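Local atomic coordinates of beta-glucuronidase (Dictyoglomus thermophilum, PDB entry 6XXW), a protein that probably hydrolyses beta-D-glucuronides to release D-glucuronate, using a TIM-barrel domain for catalysis. Residues L227-K230 with I234-E237; F292-K297 with S407-S412; N415-Y420 with E426-V431; R430-T435 with T455-Y460. All coordinates share one frame; numbering follows the deposited sequence.

Overall arrangement
The four contacts sample a multidomain glycosidase at two levels. Contact 1 is a hairpin at the surface of the beta domain that precedes the barrel, and its centre lies about 43 Å from that of contact 3. The other three belong to the TIM-barrel domain. Contact 2 sits where strand 408-415 begins; contact 3 takes up the loop in which that strand ends, with centres about 22 Å apart, and there Asn415 and Glu416 hydrogen-bond a bound Tris molecule, probably from the crystallisation liquor, which may mark the active-site pocket. Contacts 3 and 4, centres about 6 Å apart, share helix 422-438, and Thr419 O probably accepts a hydrogen bond from Lys456 N. Contact 2 also meets contact 4, where Trp411 packs on Thr435.

Contact 1: residues L227-K230 with I234-E237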
# COMPACT_ATOMS: atom_id res chain seq x y z
N LEU A 227 -32.12 -37.90 -22.32
CA LEU A 227 -30.79 -37.31 -22.20
C LEU A 227 -30.44 -36.66 -23.53
O LEU A 227 -30.58 -37.28 -24.59
CB LEU A 227 -29.77 -38.38 -21.84
CG LEU A 227 -28.44 -37.88 -21.31
CD1 LEU A 227 -28.62 -37.30 -19.92
CD2 LEU A 227 -27.48 -39.04 -21.28
N ARG A 228 -29.99 -35.40 -23.47
CA ARG A 228 -29.63 -34.62 -24.64
C ARG A 228 -28.17 -34.20 -24.56
O ARG A 228 -27.66 -33.90 -23.47
CB ARG A 228 -30.50 -33.37 -24.77
CG ARG A 228 -31.91 -33.65 -25.20
CD ARG A 228 -32.70 -32.36 -25.25
NE ARG A 228 -34.01 -32.58 -25.83
CZ ARG A 228 -35.12 -32.70 -25.12
NH1 ARG A 228 -35.06 -32.61 -23.79
NH2 ARG A 228 -36.27 -32.90 -25.73
N ASP A 229 -27.51 -34.15 -25.71
CA ASP A 229 -26.12 -33.71 -25.76
C ASP A 229 -26.08 -32.18 -25.84
O ASP A 229 -27.10 -31.50 -25.69
CB ASP A 229 -25.37 -34.40 -26.91
CG ASP A 229 -25.84 -33.96 -28.30
OD1 ASP A 229 -26.60 -32.98 -28.44
OD2 ASP A 229 -25.42 -34.61 -29.29
N LYS A 230 -24.88 -31.64 -26.09
CA LYS A 230 -24.66 -30.20 -26.12
C LYS A 230 -25.52 -29.50 -27.17
O LYS A 230 -25.91 -28.34 -26.99
CB LYS A 230 -23.19 -29.90 -26.41
CG LYS A 230 -22.68 -30.50 -27.73
CD LYS A 230 -21.19 -30.28 -27.97
CE LYS A 230 -20.61 -31.43 -28.81
NZ LYS A 230 -19.17 -31.23 -29.19
N ILE A 234 -31.19 -35.78 -28.90
CA ILE A 234 -31.54 -36.85 -27.97
C ILE A 234 -30.59 -38.02 -28.21
O ILE A 234 -30.53 -38.56 -29.31
CB ILE A 234 -33.00 -37.28 -28.13
CG1 ILE A 234 -33.94 -36.16 -27.71
CG2 ILE A 234 -33.27 -38.54 -27.31
CD1 ILE A 234 -35.38 -36.39 -28.15
N VAL A 235 -29.85 -38.41 -27.17
CA VAL A 235 -28.94 -39.54 -27.28
C VAL A 235 -29.39 -40.74 -26.47
O VAL A 235 -28.79 -41.82 -26.62
CB VAL A 235 -27.49 -39.16 -26.89
CG1 VAL A 235 -26.95 -38.05 -27.80
CG2 VAL A 235 -27.42 -38.76 -25.42
N ALA A 236 -30.40 -40.61 -25.62
CA ALA A 236 -30.90 -41.75 -24.87
C ALA A 236 -32.26 -41.41 -24.27
O ALA A 236 -32.57 -40.24 -24.03
CB ALA A 236 -29.93 -42.18 -23.76
N GLU A 237 -33.06 -42.44 -24.03
CA GLU A 237 -34.39 -42.24 -23.48
C GLU A 237 -34.79 -43.50 -22.74
O GLU A 237 -34.32 -44.60 -23.05
CB GLU A 237 -35.43 -41.92 -24.57
CG GLU A 237 -35.81 -43.09 -25.52
CD GLU A 237 -36.76 -44.12 -24.89
OE1 GLU A 237 -37.69 -43.72 -24.16
OE2 GLU A 237 -36.56 -45.34 -25.13
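The carbonyl oxygen of Leu227 is gripped by two successive amides of the facing strand. Val235 N gives the stronger bond, 2.9 Å to Leu227 O with an N-H...O angle of 162°, while Ala236 N reaches the same oxygen through a weak bond of 3.5 Å. On the return side, Leu227 N donates almost straight to Ala236 O, also at 2.9 Å. Side chains follow this backbone pattern. Leu227 CB faces Ala236 CB at 4.3 Å, and the Leu227 CD2 methyl meets Val235 CG2 at 4.1 Å. Val235 holds CG2 between its own N and carbonyl carbon (CG1 at chi1 -60°), which lays that methyl 3.6 Å from Leu227 O and turns CG1 to Asp229 CB and OD2. A glycine in place of Val235 would probably leave Leu227 CD2 and the flank of Asp229 without their apolar neighbour and let the bulged backbone flex. On the other face, Arg228 runs alongside Ile234, its NE 4.0 Å from Ile234 CG1, and reaches on to a salt bridge with Glu264. Asp229 OD1 accepts from the amides of Asp231 and Asn233 in the connecting turn. Two residues opposite one make this a classic beta bulge, set at the end of an antiparallel hairpin.

Contact 2: residues F292-K297 with S407-S412; sequences FLINEK and SVIMWS
Phe292 points the far end of its ring at the backbone of strand 408-415: CZ lies 3.7 Å from Ile409 O, which sits at the ring edge, in its plane. The same end of the ring serves two side chains. Ile409 CD1 comes to 4.3 Å from Phe292 CZ, and Met410 SD approaches Phe292 CE2 at 4.0 Å. This Met-aromatic contact is oblique, the sulfur standing 5.3 Å from the Phe292 ring centroid. With CG anti to its backbone N (chi1 -168°), Phe292 extends its ring across the gap between strands whose axes are 10.0 Å apart. Beside it, Ile294 CD1 touches Ile409 CG2 at 4.4 Å. No hydrogen bond crosses between the segments; van der Waals contacts bridge them, one of them from the ring to a backbone carbonyl. Ile409 and Met410, although consecutive, both start their side chains toward 292-297.

In the next shell, Val285, Val287 and Pro443 pack on Phe292, while Ile360 and Thr445 flank Met410 from the neighbouring strands. A type I' turn from Ile294 to Lys297 carries the chain on into strand 297-305; Asn295 in that turn bonds to Thr284, Trp253 and Glu254. The arrangement is that of a (beta/alpha)8 barrel whose end at the N-termini of the strands is covered by a beta hairpin: strands 285-288 and 291-294 precede the first barrel strand, and Phe292 and Ile294 reach the start of strand 408-415.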
# COMPACT_ATOMS: atom_id res chain seq x y z
N PHE A 292 -4.95 -41.33 -7.93
CA PHE A 292 -6.32 -40.83 -7.91
C PHE A 292 -6.80 -40.80 -9.36
O PHE A 292 -6.33 -39.98 -10.15
CB PHE A 292 -6.38 -39.43 -7.29
CG PHE A 292 -7.77 -38.97 -6.97
CD1 PHE A 292 -8.59 -38.45 -7.97
CD2 PHE A 292 -8.26 -39.06 -5.68
CE1 PHE A 292 -9.89 -38.03 -7.68
CE2 PHE A 292 -9.56 -38.64 -5.38
CZ PHE A 292 -10.37 -38.12 -6.39
N LEU A 293 -7.72 -41.71 -9.71
CA LEU A 293 -8.12 -41.88 -11.10
C LEU A 293 -9.45 -41.19 -11.38
O LEU A 293 -10.45 -41.43 -10.69
CB LEU A 293 -8.24 -43.37 -11.47
CG LEU A 293 -6.98 -44.21 -11.26
CD1 LEU A 293 -7.32 -45.70 -11.39
CD2 LEU A 293 -5.91 -43.80 -12.25
N ILE A 294 -9.46 -40.35 -12.41
CA ILE A 294 -10.69 -39.82 -12.99
C ILE A 294 -10.75 -40.34 -14.41
O ILE A 294 -9.80 -40.15 -15.18
CB ILE A 294 -10.72 -38.28 -12.97
CG1 ILE A 294 -10.73 -37.79 -11.51
CG2 ILE A 294 -11.91 -37.76 -13.80
CD1 ILE A 294 -10.73 -36.27 -11.35
N ASN A 295 -11.85 -41.04 -14.73
CA ASN A 295 -12.00 -41.68 -16.04
C ASN A 295 -10.80 -42.58 -16.33
O ASN A 295 -10.27 -42.61 -17.44
CB ASN A 295 -12.21 -40.64 -17.13
CG ASN A 295 -13.47 -39.83 -16.91
OD1 ASN A 295 -14.45 -40.35 -16.35
ND2 ASN A 295 -13.47 -38.57 -17.34
N GLU A 296 -10.36 -43.30 -15.29
CA GLU A 296 -9.28 -44.28 -15.33
C GLU A 296 -7.93 -43.67 -15.70
O GLU A 296 -7.00 -44.39 -16.09
CB GLU A 296 -9.63 -45.44 -16.28
CG GLU A 296 -10.77 -46.33 -15.77
CD GLU A 296 -10.50 -46.89 -14.37
OE1 GLU A 296 -9.51 -47.63 -14.20
OE2 GLU A 296 -11.29 -46.59 -13.44
N LYS A 297 -7.77 -42.35 -15.55
CA LYS A 297 -6.48 -41.73 -15.80
C LYS A 297 -5.95 -41.09 -14.52
O LYS A 297 -6.73 -40.58 -13.72
CB LYS A 297 -6.58 -40.67 -16.91
CG LYS A 297 -7.01 -41.22 -18.25
CD LYS A 297 -7.12 -40.10 -19.27
CE LYS A 297 -8.22 -39.12 -18.90
NZ LYS A 297 -8.37 -38.06 -19.94
N SER A 407 -18.77 -32.33 -10.68
CA SER A 407 -17.59 -31.62 -10.19
C SER A 407 -17.15 -32.10 -8.81
O SER A 407 -15.95 -32.06 -8.51
CB SER A 407 -17.86 -30.11 -10.17
OG SER A 407 -18.89 -29.78 -9.24
N VAL A 408 -18.09 -32.53 -7.96
CA VAL A 408 -17.69 -33.08 -6.66
C VAL A 408 -17.07 -34.46 -6.88
O VAL A 408 -17.74 -35.39 -7.35
CB VAL A 408 -18.88 -33.16 -5.69
CG1 VAL A 408 -18.41 -33.78 -4.35
CG2 VAL A 408 -19.54 -31.82 -5.47
N ILE A 409 -15.81 -34.61 -6.49
CA ILE A 409 -15.10 -35.86 -6.71
C ILE A 409 -14.57 -36.48 -5.44
O ILE A 409 -13.91 -37.50 -5.50
CB ILE A 409 -13.96 -35.70 -7.75
CG1 ILE A 409 -13.17 -34.41 -7.51
CG2 ILE A 409 -14.53 -35.75 -9.17
CD1 ILE A 409 -12.37 -34.37 -6.25
N MET A 410 -14.84 -35.88 -4.28
CA MET A 410 -14.34 -36.39 -3.00
C MET A 410 -15.04 -35.63 -1.89
O MET A 410 -15.32 -34.43 -2.02
CB MET A 410 -12.82 -36.21 -2.87
CG MET A 410 -12.24 -36.77 -1.57
SD MET A 410 -10.55 -37.41 -1.69
CE MET A 410 -9.61 -35.94 -2.18
N TRP A 411 -15.31 -36.32 -0.79
CA TRP A 411 -15.84 -35.70 0.42
C TRP A 411 -14.75 -35.57 1.47
O TRP A 411 -14.01 -36.54 1.72
CB TRP A 411 -17.00 -36.52 1.01
CG TRP A 411 -18.13 -36.84 0.05
CD1 TRP A 411 -18.44 -38.08 -0.44
CD2 TRP A 411 -19.10 -35.93 -0.50
NE1 TRP A 411 -19.54 -37.99 -1.27
CE2 TRP A 411 -19.96 -36.69 -1.32
CE3 TRP A 411 -19.31 -34.55 -0.38
CZ2 TRP A 411 -21.02 -36.11 -2.04
CZ3 TRP A 411 -20.39 -33.97 -1.09
CH2 TRP A 411 -21.22 -34.76 -1.90
N SER A 412 -14.67 -34.41 2.12
CA SER A 412 -13.78 -34.20 3.26
C SER A 412 -14.62 -34.12 4.52
O SER A 412 -15.55 -33.31 4.61
CB SER A 412 -12.95 -32.93 3.10
OG SER A 412 -12.19 -32.71 4.29

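Contact 3: residues N415-Y420 with E426-V431; sequences NEAATY and EYFRRV
In the loop that leaves the C-terminal end of barrel strand 408-415, Ala417 and Thr419 meet Phe428 of the following helix, 422-438. The ring offers its outer end to the loop. Ala417 CB lies 3.8 Å from Phe428 CE2 and equally near CZ, so the methyl straddles that bond, approaching obliquely. Thr419 CG2 adds a looser touch, 4.3 Å from Phe428 CE2. The two branches of Thr419 thus divide their work: the methyl turns to the ring, while OG1 bonds to Glu448 and Thr450.

An inverse gamma turn centred on Ala418 lies between the two residues that meet the ring, with a weak bond from Thr419 N to Ala417 O. This is the strand-to-helix connection of a beta/alpha barrel, at the end where such enzymes carry their active sites. Asn415 and Glu416 just upstream hydrogen-bond a bound Tris molecule, probably from the crystallisation liquor, and an Asn-Glu pair at this position is consistent with the acid/base site of family 2 glycosidases.

Phe428 has CG anti to its carbonyl carbon (chi1 -84°), which directs the ring inward from the helix. Tyr427 CD1 covers one face, 3.7 Å above the Phe428 ring and over its centre. Val413, Ala414 and Ile446 of the barrel strands also pack on Phe428.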
# COMPACT_ATOMS: atom_id res chain seq x y z
N ASN A 415 -11.56 -30.68 8.93
CA ASN A 415 -10.32 -29.95 8.71
C ASN A 415 -9.62 -29.70 10.03
O ASN A 415 -10.15 -28.98 10.88
CB ASN A 415 -10.57 -28.61 8.01
CG ASN A 415 -9.29 -27.84 7.76
OD1 ASN A 415 -8.59 -28.08 6.77
ND2 ASN A 415 -8.96 -26.91 8.67
N GLU A 416 -8.43 -30.28 10.20
CA GLU A 416 -7.56 -30.00 11.34
C GLU A 416 -8.26 -30.23 12.67
O GLU A 416 -8.16 -29.42 13.60
CB GLU A 416 -7.00 -28.57 11.26
CG GLU A 416 -6.13 -28.30 10.02
CD GLU A 416 -5.41 -26.95 10.10
OE1 GLU A 416 -5.89 -26.05 10.82
OE2 GLU A 416 -4.36 -26.81 9.43
N ALA A 417 -8.99 -31.34 12.78
CA ALA A 417 -9.49 -31.77 14.07
C ALA A 417 -8.36 -32.33 14.93
O ALA A 417 -7.26 -32.64 14.45
CB ALA A 417 -10.59 -32.82 13.90
N ALA A 418 -8.64 -32.49 16.23
CA ALA A 418 -7.65 -33.04 17.17
C ALA A 418 -7.65 -34.57 17.10
O ALA A 418 -8.04 -35.28 18.03
CB ALA A 418 -7.92 -32.54 18.59
N THR A 419 -7.19 -35.07 15.95
CA THR A 419 -7.26 -36.48 15.60
C THR A 419 -6.26 -37.34 16.37
O THR A 419 -6.27 -38.56 16.21
CB THR A 419 -7.02 -36.65 14.09
OG1 THR A 419 -5.79 -36.00 13.74
CG2 THR A 419 -8.19 -36.07 13.26
N TYR A 420 -5.38 -36.73 17.17
CA TYR A 420 -4.48 -37.48 18.03
C TYR A 420 -5.19 -37.98 19.29
O TYR A 420 -4.66 -38.87 19.98
CB TYR A 420 -3.27 -36.61 18.39
CG TYR A 420 -3.67 -35.26 18.94
CD1 TYR A 420 -4.02 -35.12 20.28
CD2 TYR A 420 -3.73 -34.14 18.13
CE1 TYR A 420 -4.42 -33.90 20.79
CE2 TYR A 420 -4.13 -32.90 18.63
CZ TYR A 420 -4.47 -32.80 19.97
OH TYR A 420 -4.86 -31.59 20.50
N GLU A 426 -13.18 -43.01 17.59
CA GLU A 426 -14.54 -43.52 17.51
C GLU A 426 -15.46 -42.52 16.82
O GLU A 426 -16.33 -42.91 16.03
CB GLU A 426 -15.07 -43.85 18.91
N TYR A 427 -15.28 -41.23 17.14
CA TYR A 427 -16.07 -40.19 16.48
C TYR A 427 -15.97 -40.29 14.96
O TYR A 427 -16.98 -40.38 14.26
CB TYR A 427 -15.62 -38.81 16.98
CG TYR A 427 -16.37 -37.65 16.38
CD1 TYR A 427 -16.02 -37.14 15.14
CD2 TYR A 427 -17.42 -37.05 17.06
CE1 TYR A 427 -16.70 -36.07 14.60
CE2 TYR A 427 -18.10 -35.98 16.53
CZ TYR A 427 -17.74 -35.50 15.29
OH TYR A 427 -18.42 -34.42 14.74
N PHE A 428 -14.74 -40.32 14.43
CA PHE A 428 -14.60 -40.22 12.99
C PHE A 428 -14.83 -41.56 12.29
O PHE A 428 -15.29 -41.57 11.14
CB PHE A 428 -13.23 -39.63 12.64
CG PHE A 428 -13.21 -38.13 12.70
CD1 PHE A 428 -13.96 -37.39 11.79
CD2 PHE A 428 -12.48 -37.46 13.68
CE1 PHE A 428 -13.96 -36.00 11.84
CE2 PHE A 428 -12.49 -36.07 13.74
CZ PHE A 428 -13.23 -35.34 12.81
N ARG A 429 -14.55 -42.68 12.95
CA ARG A 429 -14.97 -43.96 12.39
C ARG A 429 -16.46 -43.94 12.04
O ARG A 429 -16.85 -44.39 10.96
CB ARG A 429 -14.68 -45.09 13.38
CG ARG A 429 -13.25 -45.64 13.28
CD ARG A 429 -12.90 -46.50 14.50
NE ARG A 429 -13.80 -47.64 14.62
CZ ARG A 429 -13.45 -48.90 14.35
NH1 ARG A 429 -12.22 -49.18 13.96
NH2 ARG A 429 -14.35 -49.87 14.46
N ARG A 430 -17.29 -43.40 12.93
CA ARG A 430 -18.73 -43.36 12.66
C ARG A 430 -19.06 -42.38 11.54
O ARG A 430 -19.92 -42.67 10.70
CB ARG A 430 -19.49 -42.98 13.93
CG ARG A 430 -19.31 -43.97 15.08
CD ARG A 430 -20.57 -44.04 15.95
NE ARG A 430 -21.78 -43.78 15.18
CZ ARG A 430 -22.38 -44.67 14.38
NH1 ARG A 430 -21.87 -45.89 14.24
NH2 ARG A 430 -23.48 -44.33 13.72
N VAL A 431 -18.41 -41.21 11.52
CA VAL A 431 -18.65 -40.25 10.45
C VAL A 431 -18.26 -40.85 9.11
O VAL A 431 -19.01 -40.79 8.13
CB VAL A 431 -17.88 -38.94 10.71
CG1 VAL A 431 -17.95 -38.04 9.50
CG2 VAL A 431 -18.44 -38.23 11.94

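Contact 4: residues R430-T435 with T455-Y460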
# COMPACT_ATOMS: atom_id res chain seq x y z
N ARG A 430 -17.29 -43.40 12.93
CA ARG A 430 -18.73 -43.36 12.66
C ARG A 430 -19.06 -42.38 11.54
O ARG A 430 -19.92 -42.67 10.70
CB ARG A 430 -19.49 -42.98 13.93
CG ARG A 430 -19.31 -43.97 15.08
CD ARG A 430 -20.57 -44.04 15.95
NE ARG A 430 -21.78 -43.78 15.18
CZ ARG A 430 -22.38 -44.67 14.38
NH1 ARG A 430 -21.87 -45.89 14.24
NH2 ARG A 430 -23.48 -44.33 13.72
N VAL A 431 -18.41 -41.21 11.52
CA VAL A 431 -18.65 -40.25 10.45
C VAL A 431 -18.26 -40.85 9.11
O VAL A 431 -19.01 -40.79 8.13
CB VAL A 431 -17.88 -38.94 10.71
CG1 VAL A 431 -17.95 -38.04 9.50
CG2 VAL A 431 -18.44 -38.23 11.94
N ILE A 432 -17.06 -41.44 9.06
CA ILE A 432 -16.56 -41.99 7.81
C ILE A 432 -17.43 -43.15 7.34
O ILE A 432 -17.76 -43.27 6.15
CB ILE A 432 -15.09 -42.41 7.97
CG1 ILE A 432 -14.23 -41.15 8.17
CG2 ILE A 432 -14.65 -43.26 6.79
CD1 ILE A 432 -12.79 -41.42 8.65
N GLU A 433 -17.83 -44.01 8.27
CA GLU A 433 -18.67 -45.15 7.90
C GLU A 433 -20.00 -44.69 7.32
O GLU A 433 -20.49 -45.26 6.34
CB GLU A 433 -18.91 -46.04 9.12
CG GLU A 433 -19.67 -47.31 8.80
CD GLU A 433 -19.61 -48.31 9.95
OE1 GLU A 433 -18.50 -48.58 10.45
OE2 GLU A 433 -20.68 -48.80 10.36
N GLU A 434 -20.60 -43.66 7.91
CA GLU A 434 -21.89 -43.18 7.42
C GLU A 434 -21.75 -42.50 6.06
O GLU A 434 -22.60 -42.66 5.17
CB GLU A 434 -22.51 -42.24 8.46
CG GLU A 434 -23.81 -41.59 8.03
CD GLU A 434 -24.98 -42.57 8.03
OE1 GLU A 434 -24.78 -43.77 8.35
OE2 GLU A 434 -26.10 -42.14 7.70
N THR A 435 -20.66 -41.74 5.87
CA THR A 435 -20.45 -41.07 4.59
C THR A 435 -20.34 -42.07 3.45
O THR A 435 -20.94 -41.89 2.39
CB THR A 435 -19.19 -40.20 4.67
OG1 THR A 435 -19.36 -39.23 5.72
CG2 THR A 435 -18.92 -39.49 3.33
N THR A 455 -1.98 -39.22 14.33
CA THR A 455 -3.40 -39.23 14.00
C THR A 455 -3.96 -40.65 14.12
O THR A 455 -3.36 -41.61 13.64
CB THR A 455 -3.69 -38.68 12.59
OG1 THR A 455 -5.05 -38.97 12.25
CG2 THR A 455 -2.75 -39.26 11.52
N LYS A 456 -5.11 -40.77 14.78
CA LYS A 456 -5.79 -42.04 14.88
C LYS A 456 -6.90 -42.19 13.85
O LYS A 456 -7.71 -43.11 13.96
CB LYS A 456 -6.35 -42.21 16.29
CG LYS A 456 -5.27 -42.31 17.38
CD LYS A 456 -5.87 -42.14 18.76
CE LYS A 456 -4.82 -42.31 19.84
NZ LYS A 456 -4.22 -43.67 19.79
N VAL A 457 -6.96 -41.30 12.85
CA VAL A 457 -8.12 -41.20 11.97
C VAL A 457 -7.75 -41.40 10.50
O VAL A 457 -8.54 -41.97 9.73
CB VAL A 457 -8.86 -39.87 12.18
CG1 VAL A 457 -9.98 -39.69 11.14
CG2 VAL A 457 -9.41 -39.80 13.61
N SER A 458 -6.57 -40.92 10.06
CA SER A 458 -6.23 -40.96 8.64
C SER A 458 -6.15 -42.39 8.09
O SER A 458 -6.32 -42.58 6.88
CB SER A 458 -4.91 -40.24 8.37
OG SER A 458 -5.11 -38.83 8.26
N LYS A 459 -5.89 -43.38 8.95
CA LYS A 459 -5.85 -44.76 8.47
C LYS A 459 -7.19 -45.23 7.91
O LYS A 459 -7.23 -46.24 7.19
CB LYS A 459 -5.38 -45.71 9.58
CG LYS A 459 -6.12 -45.57 10.92
CD LYS A 459 -5.39 -46.33 12.04
CE LYS A 459 -6.17 -46.35 13.35
NZ LYS A 459 -5.36 -46.90 14.51
N TYR A 460 -8.29 -44.51 8.19
CA TYR A 460 -9.63 -44.89 7.77
C TYR A 460 -10.11 -44.22 6.48
O TYR A 460 -11.20 -44.55 6.01
CB TYR A 460 -10.65 -44.60 8.88
CG TYR A 460 -10.40 -45.38 10.17
CD1 TYR A 460 -10.63 -46.75 10.23
CD2 TYR A 460 -9.93 -44.73 11.31
CE1 TYR A 460 -10.41 -47.46 11.42
CE2 TYR A 460 -9.72 -45.43 12.50
CZ TYR A 460 -9.96 -46.80 12.54
OH TYR A 460 -9.75 -47.50 13.70
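Ile432 carries most of this contact, pressing from helix 422-438 against the turn at 457-460. Its delta methyl does double duty: CD1 lies 3.8 Å from Tyr460 CB and 4.1 Å from Val457 CG1. The side chain reaches that far because CG1 stands anti to the carbonyl carbon (chi1 -68°) and the chain then runs nearly extended to CD1. The second branch, CG2, rests 3.8 Å from Tyr460 O.

Tyr460 contributes its CB and backbone rather than its ring. The side chain crosses Ile432 at about a right angle, and its ring leads away to where OH hydrogen-bonds to Glu425 and Arg429. Val457 offers one methyl to Ile432 and otherwise packs on Phe428 and Thr419. The turn bearing both residues is braced from within: Tyr460 N donates to Val457 O, and Thr455 OG1 accepts from Val457 N at 3.1 Å, closing an ST turn. Thr455 OG1 and Ser458 OG both bond to Glu448.

The methyl groups of Ile432 make the contact, with no hydrogen bond crossing between the segments. Such an apolar fit gives little directionality; about one and two turns earlier on the same helix, Arg429 and Glu425 supply it through the Tyr460 hydroxyl.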